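Local coordinates for protein ribulose bisphosphate carboxylase (Hyperthermus butylicus DSM 5456, PDB 6HUN) that probably adds carbon dioxide and water to ribulose 1,5-bisphosphate, yielding two molecules of 3-phosphoglycerate, as a magnesium-dependent type III Rubisco, at residues Asp39-Pro49 and Asp96-Val107; Ala58-Ser66 and Asn125-Leu135. One frame throughout, in Å; residues are numbered along the deposited sequence.

Contact 1. Residues Asp39-Pro49 and Asp96-Val107; sequences DEVIAVFRVTP and DGSWLVWVAYPV
Arg46 reaches along Ser98 to Asp96 and pins the start of strand 99-105 to strand 41-49. Its chain runs extended, CG anti to the backbone N (chi1 179°), which carries NE to within 3.0 Å of Ser98 OG in a nearly straight bond lying in the guanidinium plane. Beyond it NH2 meets Asp96 OD2 at 2.8 Å, on the syn side but tilted out of the carboxylate plane, a salt bridge whose two planes are turned 37° apart. On the same face, Val44 CG2 sits over the five-membered ring of Trp102 as a CH-pi contact, and Ile42 CD1 presses on Ala104 CB at 3.6 Å. On the face of Phe45, Tyr105 OH, itself hydrogen-bonded to Ser66 OG, comes in at the edge of the phenyl ring, 3.4 Å from Phe45 CZ. Between the two layers of side chains the backbones pair antiparallel, with reciprocal N-H...O bonds at Val41-Tyr105, Ala43-Val103, Phe45-Val101 and Val47-Trp99. In the second shell, Asp96 OD1 accepts both Ser98 N, closing an Asx turn, and Ser98 OG at 2.6 Å. This is a central pairing in the sheet of the Rubisco N-terminal domain: strand 132-141 lines the other edge of 41-49, and helix 55-65 lies over the Phe45 face. Ser98 OG, giving to Asp96 and taking from Arg46, thus joins the ion pair into one polar network, probably holding the carboxylate charged.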
loop_
_atom_site.group_PDB
_atom_site.type_symbol
_atom_site.label_atom_id
_atom_site.label_comp_id
_atom_site.label_asym_id
_atom_site.label_seq_id
_atom_site.Cartn_x
_atom_site.Cartn_y
_atom_site.Cartn_z
ATOM N N ASP A 39 27.959 -4.316 4.903
ATOM C CA ASP A 39 27.614 -3.386 3.823
ATOM C C ASP A 39 26.569 -3.923 2.842
ATOM O O ASP A 39 26.383 -3.340 1.774
ATOM C CB ASP A 39 28.861 -3.010 3.037
ATOM C CG ASP A 39 29.582 -4.226 2.477
ATOM O OD1 ASP A 39 29.358 -5.345 3.011
ATOM O OD2 ASP A 39 30.389 -4.062 1.520
ATOM N N GLU A 40 25.909 -5.025 3.154
ATOM C CA GLU A 40 24.876 -5.599 2.309
ATOM C C GLU A 40 23.548 -5.387 3.011
ATOM O O GLU A 40 23.499 -5.344 4.240
ATOM C CB GLU A 40 25.125 -7.089 2.098
ATOM C CG GLU A 40 26.439 -7.448 1.370
ATOM C CD GLU A 40 26.248 -8.717 0.565
ATOM O OE1 GLU A 40 26.548 -9.802 1.123
ATOM O OE2 GLU A 40 25.737 -8.656 -0.589
ATOM N N VAL A 41 22.480 -5.229 2.235
ATOM C CA VAL A 41 21.137 -5.309 2.823
ATOM C C VAL A 41 20.848 -6.755 3.178
ATOM O O VAL A 41 21.124 -7.661 2.389
ATOM C CB VAL A 41 20.078 -4.776 1.845
ATOM C CG1 VAL A 41 18.591 -5.157 2.339
ATOM C CG2 VAL A 41 20.265 -3.307 1.603
ATOM N N ILE A 42 20.292 -6.985 4.368
ATOM C CA ILE A 42 19.932 -8.319 4.832
ATOM C C ILE A 42 18.431 -8.340 5.116
ATOM O O ILE A 42 17.972 -7.551 5.933
ATOM C CB ILE A 42 20.704 -8.669 6.115
ATOM C CG1 ILE A 42 22.249 -8.597 5.872
ATOM C CG2 ILE A 42 20.245 -10.022 6.627
ATOM C CD1 ILE A 42 22.650 -9.716 5.084
ATOM N N ALA A 43 17.700 -9.271 4.514
ATOM C CA ALA A 43 16.277 -9.484 4.832
ATOM C C ALA A 43 16.135 -10.802 5.585
ATOM O O ALA A 43 16.765 -11.794 5.206
ATOM C CB ALA A 43 15.419 -9.534 3.551
ATOM N N VAL A 44 15.255 -10.849 6.589
ATOM C CA VAL A 44 14.884 -12.096 7.233
ATOM C C VAL A 44 13.402 -12.372 6.965
ATOM O O VAL A 44 12.526 -11.531 7.249
ATOM C CB VAL A 44 15.238 -12.120 8.725
ATOM C CG1 VAL A 44 14.693 -10.900 9.435
ATOM C CG2 VAL A 44 14.723 -13.415 9.324
ATOM N N PHE A 45 13.151 -13.496 6.322
ATOM C CA PHE A 45 11.827 -13.898 5.854
ATOM C C PHE A 45 11.384 -15.089 6.676
ATOM O O PHE A 45 12.196 -15.954 6.994
ATOM C CB PHE A 45 11.834 -14.332 4.372
ATOM C CG PHE A 45 12.264 -13.266 3.403
ATOM C CD1 PHE A 45 11.396 -12.240 3.020
ATOM C CD2 PHE A 45 13.490 -13.339 2.780
ATOM C CE1 PHE A 45 11.829 -11.284 2.053
ATOM C CE2 PHE A 45 13.899 -12.403 1.876
ATOM C CZ PHE A 45 13.059 -11.345 1.511
ATOM N N ARG A 46 10.092 -15.175 6.955
ATOM C CA ARG A 46 9.521 -16.406 7.495
ATOM C C ARG A 46 8.779 -17.111 6.356
ATOM O O ARG A 46 7.803 -16.570 5.827
ATOM C CB ARG A 46 8.591 -16.084 8.667
ATOM C CG ARG A 46 7.974 -17.383 9.224
ATOM C CD ARG A 46 7.089 -17.040 10.475
ATOM N NE ARG A 46 6.667 -18.269 11.163
ATOM C CZ ARG A 46 6.111 -18.260 12.374
ATOM N NH1 ARG A 46 5.917 -17.101 13.005
ATOM N NH2 ARG A 46 5.769 -19.418 12.970
ATOM N N VAL A 47 9.272 -18.275 5.947
ATOM C CA VAL A 47 8.907 -18.897 4.668
ATOM C C VAL A 47 8.216 -20.206 4.975
ATOM O O VAL A 47 8.783 -21.065 5.678
ATOM C CB VAL A 47 10.142 -19.161 3.777
ATOM C CG1 VAL A 47 9.751 -19.777 2.427
ATOM C CG2 VAL A 47 11.004 -17.860 3.614
ATOM N N THR A 48 7.016 -20.361 4.439
ATOM C CA THR A 48 6.280 -21.618 4.426
ATOM C C THR A 48 6.230 -22.132 2.986
ATOM O O THR A 48 5.427 -21.634 2.163
ATOM C CB THR A 48 4.870 -21.451 4.985
ATOM O OG1 THR A 48 4.928 -20.900 6.308
ATOM C CG2 THR A 48 4.157 -22.816 5.021
ATOM N N PRO A 49 7.075 -23.079 2.629
ATOM C CA PRO A 49 7.074 -23.577 1.245
ATOM C C PRO A 49 5.762 -24.251 0.939
ATOM O O PRO A 49 5.113 -24.827 1.815
ATOM C CB PRO A 49 8.239 -24.572 1.229
ATOM C CG PRO A 49 9.014 -24.287 2.513
ATOM C CD PRO A 49 8.021 -23.821 3.494
ATOM N N ASP A 96 7.406 -25.734 12.701
ATOM C CA ASP A 96 5.978 -25.674 12.474
ATOM C C ASP A 96 5.644 -25.722 10.993
ATOM O O ASP A 96 4.499 -25.467 10.632
ATOM C CB ASP A 96 5.379 -24.406 13.080
ATOM C CG ASP A 96 5.837 -23.132 12.357
ATOM O OD1 ASP A 96 6.882 -23.183 11.640
ATOM O OD2 ASP A 96 5.115 -22.119 12.480
ATOM N N GLY A 97 6.594 -26.058 10.135
ATOM C CA GLY A 97 6.369 -25.957 8.711
ATOM C C GLY A 97 6.950 -24.711 8.065
ATOM O O GLY A 97 6.968 -24.619 6.817
ATOM N N SER A 98 7.413 -23.747 8.865
ATOM C CA SER A 98 8.003 -22.527 8.347
ATOM C C SER A 98 9.434 -22.399 8.856
ATOM O O SER A 98 9.832 -23.023 9.856
ATOM C CB SER A 98 7.144 -21.302 8.733
ATOM O OG SER A 98 7.247 -21.051 10.119
ATOM N N TRP A 99 10.223 -21.639 8.109
ATOM C CA TRP A 99 11.629 -21.415 8.373
ATOM C C TRP A 99 11.900 -19.918 8.385
ATOM O O TRP A 99 11.259 -19.147 7.656
ATOM C CB TRP A 99 12.474 -22.058 7.293
ATOM C CG TRP A 99 12.330 -23.561 7.175
ATOM C CD1 TRP A 99 11.202 -24.294 6.898
ATOM C CD2 TRP A 99 13.377 -24.489 7.343
ATOM N NE1 TRP A 99 11.502 -25.622 6.882
ATOM C CE2 TRP A 99 12.835 -25.776 7.149
ATOM C CE3 TRP A 99 14.731 -24.358 7.605
ATOM C CZ2 TRP A 99 13.598 -26.906 7.210
ATOM C CZ3 TRP A 99 15.490 -25.479 7.692
ATOM C CH2 TRP A 99 14.929 -26.747 7.497
ATOM N N LEU A 100 12.871 -19.501 9.180
ATOM C CA LEU A 100 13.472 -18.201 8.951
ATOM C C LEU A 100 14.562 -18.381 7.908
ATOM O O LEU A 100 15.397 -19.302 8.000
ATOM C CB LEU A 100 14.032 -17.575 10.235
ATOM C CG LEU A 100 12.953 -17.230 11.279
ATOM C CD1 LEU A 100 13.608 -16.672 12.601
ATOM C CD2 LEU A 100 11.992 -16.163 10.777
ATOM N N VAL A 101 14.578 -17.484 6.934
ATOM C CA VAL A 101 15.588 -17.464 5.899
ATOM C C VAL A 101 16.206 -16.082 5.870
ATOM O O VAL A 101 15.502 -15.083 5.696
ATOM C CB VAL A 101 15.025 -17.821 4.507
ATOM C CG1 VAL A 101 16.159 -17.773 3.469
ATOM C CG2 VAL A 101 14.370 -19.186 4.523
ATOM N N TRP A 102 17.526 -16.017 5.962
ATOM C CA TRP A 102 18.228 -14.762 5.775
ATOM C C TRP A 102 18.736 -14.688 4.353
ATOM O O TRP A 102 19.420 -15.608 3.872
ATOM C CB TRP A 102 19.420 -14.609 6.737
ATOM C CG TRP A 102 19.046 -14.444 8.181
ATOM C CD1 TRP A 102 19.164 -13.307 8.932
ATOM C CD2 TRP A 102 18.524 -15.450 9.062
ATOM N NE1 TRP A 102 18.745 -13.542 10.202
ATOM C CE2 TRP A 102 18.346 -14.848 10.315
ATOM C CE3 TRP A 102 18.191 -16.796 8.913
ATOM C CZ2 TRP A 102 17.840 -15.549 11.415
ATOM C CZ3 TRP A 102 17.698 -17.483 9.984
ATOM C CH2 TRP A 102 17.530 -16.867 11.227
ATOM N N VAL A 103 18.475 -13.562 3.711
ATOM C CA VAL A 103 18.910 -13.304 2.347
ATOM C C VAL A 103 19.728 -12.027 2.355
ATOM O O VAL A 103 19.305 -11.013 2.917
ATOM C CB VAL A 103 17.720 -13.183 1.368
ATOM C CG1 VAL A 103 18.235 -13.028 -0.104
ATOM C CG2 VAL A 103 16.850 -14.383 1.477
ATOM N N ALA A 104 20.904 -12.081 1.743
ATOM C CA ALA A 104 21.776 -10.928 1.620
ATOM C C ALA A 104 21.678 -10.357 0.202
ATOM O O ALA A 104 21.678 -11.111 -0.788
ATOM C CB ALA A 104 23.241 -11.333 1.944
ATOM N N TYR A 105 21.613 -9.022 0.120
ATOM C CA TYR A 105 21.362 -8.255 -1.117
ATOM C C TYR A 105 22.454 -7.213 -1.318
ATOM O O TYR A 105 22.590 -6.302 -0.479
ATOM C CB TYR A 105 20.018 -7.492 -1.086
ATOM C CG TYR A 105 18.784 -8.355 -1.036
ATOM C CD1 TYR A 105 18.293 -8.796 0.165
ATOM C CD2 TYR A 105 18.118 -8.735 -2.199
ATOM C CE1 TYR A 105 17.201 -9.600 0.237
ATOM C CE2 TYR A 105 16.993 -9.555 -2.149
ATOM C CZ TYR A 105 16.525 -9.968 -0.905
ATOM O OH TYR A 105 15.414 -10.784 -0.824
ATOM N N PRO A 106 23.128 -7.193 -2.467
ATOM C CA PRO A 106 24.050 -6.084 -2.771
ATOM C C PRO A 106 23.329 -4.746 -2.846
ATOM O O PRO A 106 22.229 -4.650 -3.386
ATOM C CB PRO A 106 24.618 -6.469 -4.140
ATOM C CG PRO A 106 24.137 -7.856 -4.424
ATOM C CD PRO A 106 22.903 -8.065 -3.625
ATOM N N VAL A 107 23.939 -3.705 -2.273
ATOM C CA VAL A 107 23.235 -2.414 -2.184
ATOM C C VAL A 107 22.996 -1.795 -3.560
ATOM O O VAL A 107 22.079 -0.981 -3.733
ATOM C CB VAL A 107 23.991 -1.431 -1.262
ATOM C CG1 VAL A 107 23.337 -0.070 -1.274
ATOM C CG2 VAL A 107 23.956 -1.898 0.169
#

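Contact 2. Residues Ala58-Ser66 and Asn125-Leu135; sequences AAGRIAAES and NIFGMKAIAGL
Ile62 is the hydrophobic hub where helix 55-65 lies against the loop leading into strand 132-141. Its CG1 meets the methyl of Met129 (CE, 3.7 Å) and Ile132 CD1, both side chains crossing it at about a right angle, while its side chain slides past Leu135 in the opposite direction, Ile62 CD1 to Leu135 CD1 3.7 Å. With CG1 anti to the carbonyl carbon (chi1 -68°) and the chain then extended, CD1 is carried out to Leu135, whereas the CG2 branch faces Ile126 CD1. One turn on, the aliphatic part of Glu65 packs against Met129 SD, 3.6 Å from CB, and against Ile126 CG2, 3.6 Å from CG. Next to Ile62, Arg61 CD rests on the Ala131 methyl, CB, at 3.6 Å.

Among polar contacts, Asn125 ND2 gives a hydrogen bond to Glu65 OE1 (3.1 Å), staying in its own amide plane and meeting the oxygen nearly along the C-O direction. Arg61 is held by Asp57 through NE, and a water links its NH1 weakly to Ala131 N. At the helix end, Ile62 O accepts Ser66 N and Ser66 OG, the two donors reaching it from opposite faces of its plane.

Glu65 therefore divides its duties: its methylenes pack on Met129 and Ile126, while OE1 takes the Asn125 amide and the ammonium of Lys179 of the second subunit, predicted to bind substrate. Glu65 and Asn125 also pack on that subunit's Glu206, a predicted magnesium ligand, consistent with the Rubisco active site at the dimer interface, where one subunit's N-terminal domain adds a glutamate and an asparagine to the other's barrel.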
loop_
_atom_site.group_PDB
_atom_site.type_symbol
_atom_site.label_atom_id
_atom_site.label_comp_id
_atom_site.label_asym_id
_atom_site.label_seq_id
_atom_site.Cartn_x
_atom_site.Cartn_y
_atom_site.Cartn_z
ATOM N N ALA A 58 12.515 -23.053 -2.168
ATOM C CA ALA A 58 11.732 -21.835 -1.953
ATOM C C ALA A 58 12.656 -20.648 -1.743
ATOM O O ALA A 58 12.444 -19.582 -2.318
ATOM C CB ALA A 58 10.803 -22.010 -0.756
ATOM N N ALA A 59 13.748 -20.856 -0.990
ATOM C CA ALA A 59 14.622 -19.747 -0.625
ATOM C C ALA A 59 15.392 -19.222 -1.830
ATOM O O ALA A 59 15.600 -18.011 -1.947
ATOM C CB ALA A 59 15.589 -20.158 0.491
ATOM N N GLY A 60 15.849 -20.103 -2.721
ATOM C CA GLY A 60 16.520 -19.621 -3.919
ATOM C C GLY A 60 15.569 -18.913 -4.862
ATOM O O GLY A 60 15.948 -17.950 -5.534
ATOM N N ARG A 61 14.317 -19.364 -4.913
ATOM C CA ARG A 61 13.338 -18.662 -5.727
ATOM C C ARG A 61 13.071 -17.284 -5.183
ATOM O O ARG A 61 12.950 -16.340 -5.959
ATOM C CB ARG A 61 12.037 -19.448 -5.817
ATOM C CG ARG A 61 12.109 -20.634 -6.795
ATOM C CD ARG A 61 10.949 -21.551 -6.547
ATOM N NE ARG A 61 11.108 -22.786 -7.297
ATOM C CZ ARG A 61 10.492 -23.013 -8.448
ATOM N NH1 ARG A 61 9.686 -22.080 -8.940
ATOM N NH2 ARG A 61 10.699 -24.156 -9.110
ATOM N N ILE A 62 12.960 -17.150 -3.848
ATOM C CA ILE A 62 12.796 -15.829 -3.240
ATOM C C ILE A 62 13.997 -14.941 -3.567
ATOM O O ILE A 62 13.839 -13.795 -3.994
ATOM C CB ILE A 62 12.590 -15.946 -1.721
ATOM C CG1 ILE A 62 11.228 -16.603 -1.379
ATOM C CG2 ILE A 62 12.692 -14.541 -1.038
ATOM C CD1 ILE A 62 11.195 -17.021 0.106
ATOM N N ALA A 63 15.214 -15.463 -3.387
ATOM C CA ALA A 63 16.401 -14.650 -3.644
ATOM C C ALA A 63 16.474 -14.205 -5.109
ATOM O O ALA A 63 16.824 -13.055 -5.389
ATOM C CB ALA A 63 17.682 -15.419 -3.245
ATOM N N ALA A 64 16.162 -15.100 -6.046
ATOM C CA ALA A 64 16.206 -14.758 -7.472
ATOM C C ALA A 64 15.123 -13.755 -7.831
ATOM O O ALA A 64 15.373 -12.763 -8.524
ATOM C CB ALA A 64 16.043 -16.020 -8.325
ATOM N N GLU A 65 13.903 -14.010 -7.386
ATOM C CA GLU A 65 12.801 -13.137 -7.774
ATOM C C GLU A 65 12.964 -11.738 -7.189
ATOM O O GLU A 65 12.545 -10.759 -7.819
ATOM C CB GLU A 65 11.473 -13.765 -7.352
ATOM C CG GLU A 65 10.204 -12.864 -7.532
ATOM C CD GLU A 65 9.867 -12.553 -8.984
ATOM O OE1 GLU A 65 9.381 -11.437 -9.261
ATOM O OE2 GLU A 65 10.091 -13.419 -9.853
ATOM N N SER A 66 13.532 -11.604 -5.983
ATOM C CA SER A 66 13.696 -10.295 -5.386
ATOM C C SER A 66 15.008 -9.625 -5.792
ATOM O O SER A 66 15.337 -8.574 -5.254
ATOM C CB SER A 66 13.577 -10.380 -3.845
ATOM O OG SER A 66 14.551 -11.282 -3.331
ATOM N N ASN A 125 6.876 -9.122 -5.872
ATOM C CA ASN A 125 6.231 -10.312 -6.426
ATOM C C ASN A 125 6.437 -11.564 -5.582
ATOM O O ASN A 125 5.753 -12.589 -5.829
ATOM C CB ASN A 125 6.819 -10.607 -7.817
ATOM C CG ASN A 125 6.287 -9.697 -8.894
ATOM O OD1 ASN A 125 5.288 -9.010 -8.702
ATOM N ND2 ASN A 125 6.957 -9.694 -10.055
ATOM N N ILE A 126 7.468 -11.568 -4.734
ATOM C CA ILE A 126 7.754 -12.789 -3.971
ATOM C C ILE A 126 6.541 -13.259 -3.173
ATOM O O ILE A 126 6.385 -14.452 -2.931
ATOM C CB ILE A 126 8.980 -12.597 -3.064
ATOM C CG1 ILE A 126 8.851 -11.351 -2.148
ATOM C CG2 ILE A 126 10.308 -12.649 -3.944
ATOM C CD1 ILE A 126 10.170 -11.299 -1.237
ATOM N N PHE A 127 5.618 -12.354 -2.827
ATOM C CA PHE A 127 4.496 -12.777 -2.002
ATOM C C PHE A 127 3.530 -13.663 -2.759
ATOM O O PHE A 127 2.736 -14.383 -2.131
ATOM C CB PHE A 127 3.673 -11.578 -1.548
ATOM C CG PHE A 127 4.283 -10.775 -0.433
ATOM C CD1 PHE A 127 4.457 -11.338 0.862
ATOM C CD2 PHE A 127 4.699 -9.465 -0.692
ATOM C CE1 PHE A 127 4.999 -10.581 1.893
ATOM C CE2 PHE A 127 5.268 -8.684 0.325
ATOM C CZ PHE A 127 5.389 -9.268 1.659
ATOM N N GLY A 128 3.477 -13.530 -4.101
ATOM C CA GLY A 128 2.519 -14.335 -4.850
ATOM C C GLY A 128 3.096 -15.533 -5.579
ATOM O O GLY A 128 2.412 -16.122 -6.417
ATOM N N MET A 129 4.322 -15.934 -5.290
ATOM C CA MET A 129 4.910 -17.030 -6.051
ATOM C C MET A 129 4.240 -18.360 -5.681
ATOM O O MET A 129 3.919 -18.594 -4.521
ATOM C CB MET A 129 6.434 -17.096 -5.784
ATOM C CG MET A 129 7.214 -15.873 -6.312
ATOM S SD MET A 129 9.007 -16.100 -6.042
ATOM C CE MET A 129 9.011 -16.548 -4.337
ATOM N N LYS A 130 4.045 -19.244 -6.681
ATOM C CA LYS A 130 3.362 -20.519 -6.434
ATOM C C LYS A 130 4.138 -21.446 -5.489
ATOM O O LYS A 130 3.542 -22.312 -4.820
ATOM C CB LYS A 130 3.129 -21.271 -7.758
ATOM C CG LYS A 130 2.420 -20.531 -8.894
ATOM C CD LYS A 130 2.763 -21.244 -10.232
ATOM C CE LYS A 130 2.961 -22.757 -9.962
ATOM N NZ LYS A 130 3.799 -23.509 -10.956
ATOM N N ALA A 131 5.466 -21.331 -5.447
ATOM C CA ALA A 131 6.278 -22.160 -4.568
ATOM C C ALA A 131 6.110 -21.810 -3.095
ATOM O O ALA A 131 6.622 -22.536 -2.230
ATOM C CB ALA A 131 7.759 -22.016 -4.938
ATOM N N ILE A 132 5.425 -20.710 -2.792
ATOM C CA ILE A 132 5.320 -20.179 -1.438
ATOM C C ILE A 132 3.887 -20.348 -0.973
ATOM O O ILE A 132 2.961 -19.794 -1.592
ATOM C CB ILE A 132 5.711 -18.685 -1.379
ATOM C CG1 ILE A 132 6.901 -18.402 -2.270
ATOM C CG2 ILE A 132 6.107 -18.314 0.037
ATOM C CD1 ILE A 132 8.193 -19.048 -1.716
ATOM N N ALA A 133 3.692 -21.020 0.176
ATOM C CA ALA A 133 2.364 -20.980 0.791
ATOM C C ALA A 133 2.201 -19.788 1.764
ATOM O O ALA A 133 1.075 -19.289 1.961
ATOM C CB ALA A 133 2.098 -22.299 1.515
ATOM N N GLY A 134 3.295 -19.316 2.341
ATOM C CA GLY A 134 3.278 -18.092 3.151
ATOM C C GLY A 134 4.648 -17.450 3.146
ATOM O O GLY A 134 5.673 -18.152 3.146
ATOM N N LEU A 135 4.696 -16.107 3.141
ATOM C CA LEU A 135 5.971 -15.383 3.134
ATOM C C LEU A 135 5.722 -14.167 4.020
ATOM O O LEU A 135 4.839 -13.333 3.712
ATOM C CB LEU A 135 6.343 -14.991 1.685
ATOM C CG LEU A 135 7.640 -14.165 1.695
ATOM C CD1 LEU A 135 8.799 -15.068 2.170
ATOM C CD2 LEU A 135 7.854 -13.661 0.282
HETATM O O HOH W 1 7.390 -20.024 -7.792
#

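How the contacts relate
Both contacts are largely buried parts of the N-terminal domain, an alpha/beta unit in which helix 55-65 packs on a sheet. Contact 1 pairs two strands of the sheet through backbone bonds; contact 2 sets the helix against the loop and the start of strand 132-141 almost wholly through side chains. Strand 41-49 connects them: Phe45 and Val47 pack on Ile62, Phe45 also meets Ile126, and Thr48 O bonds Ala133 N at the bulge of strand 132-141. Tyr105 OH and Ser66 OG, 2.7 Å apart, probably share a hydrogen bond. Their polar fringes differ: the ion pair of contact 1 stays within the chain, whereas contact 2 reaches the second subunit, which does not touch 39-49 or 96-107.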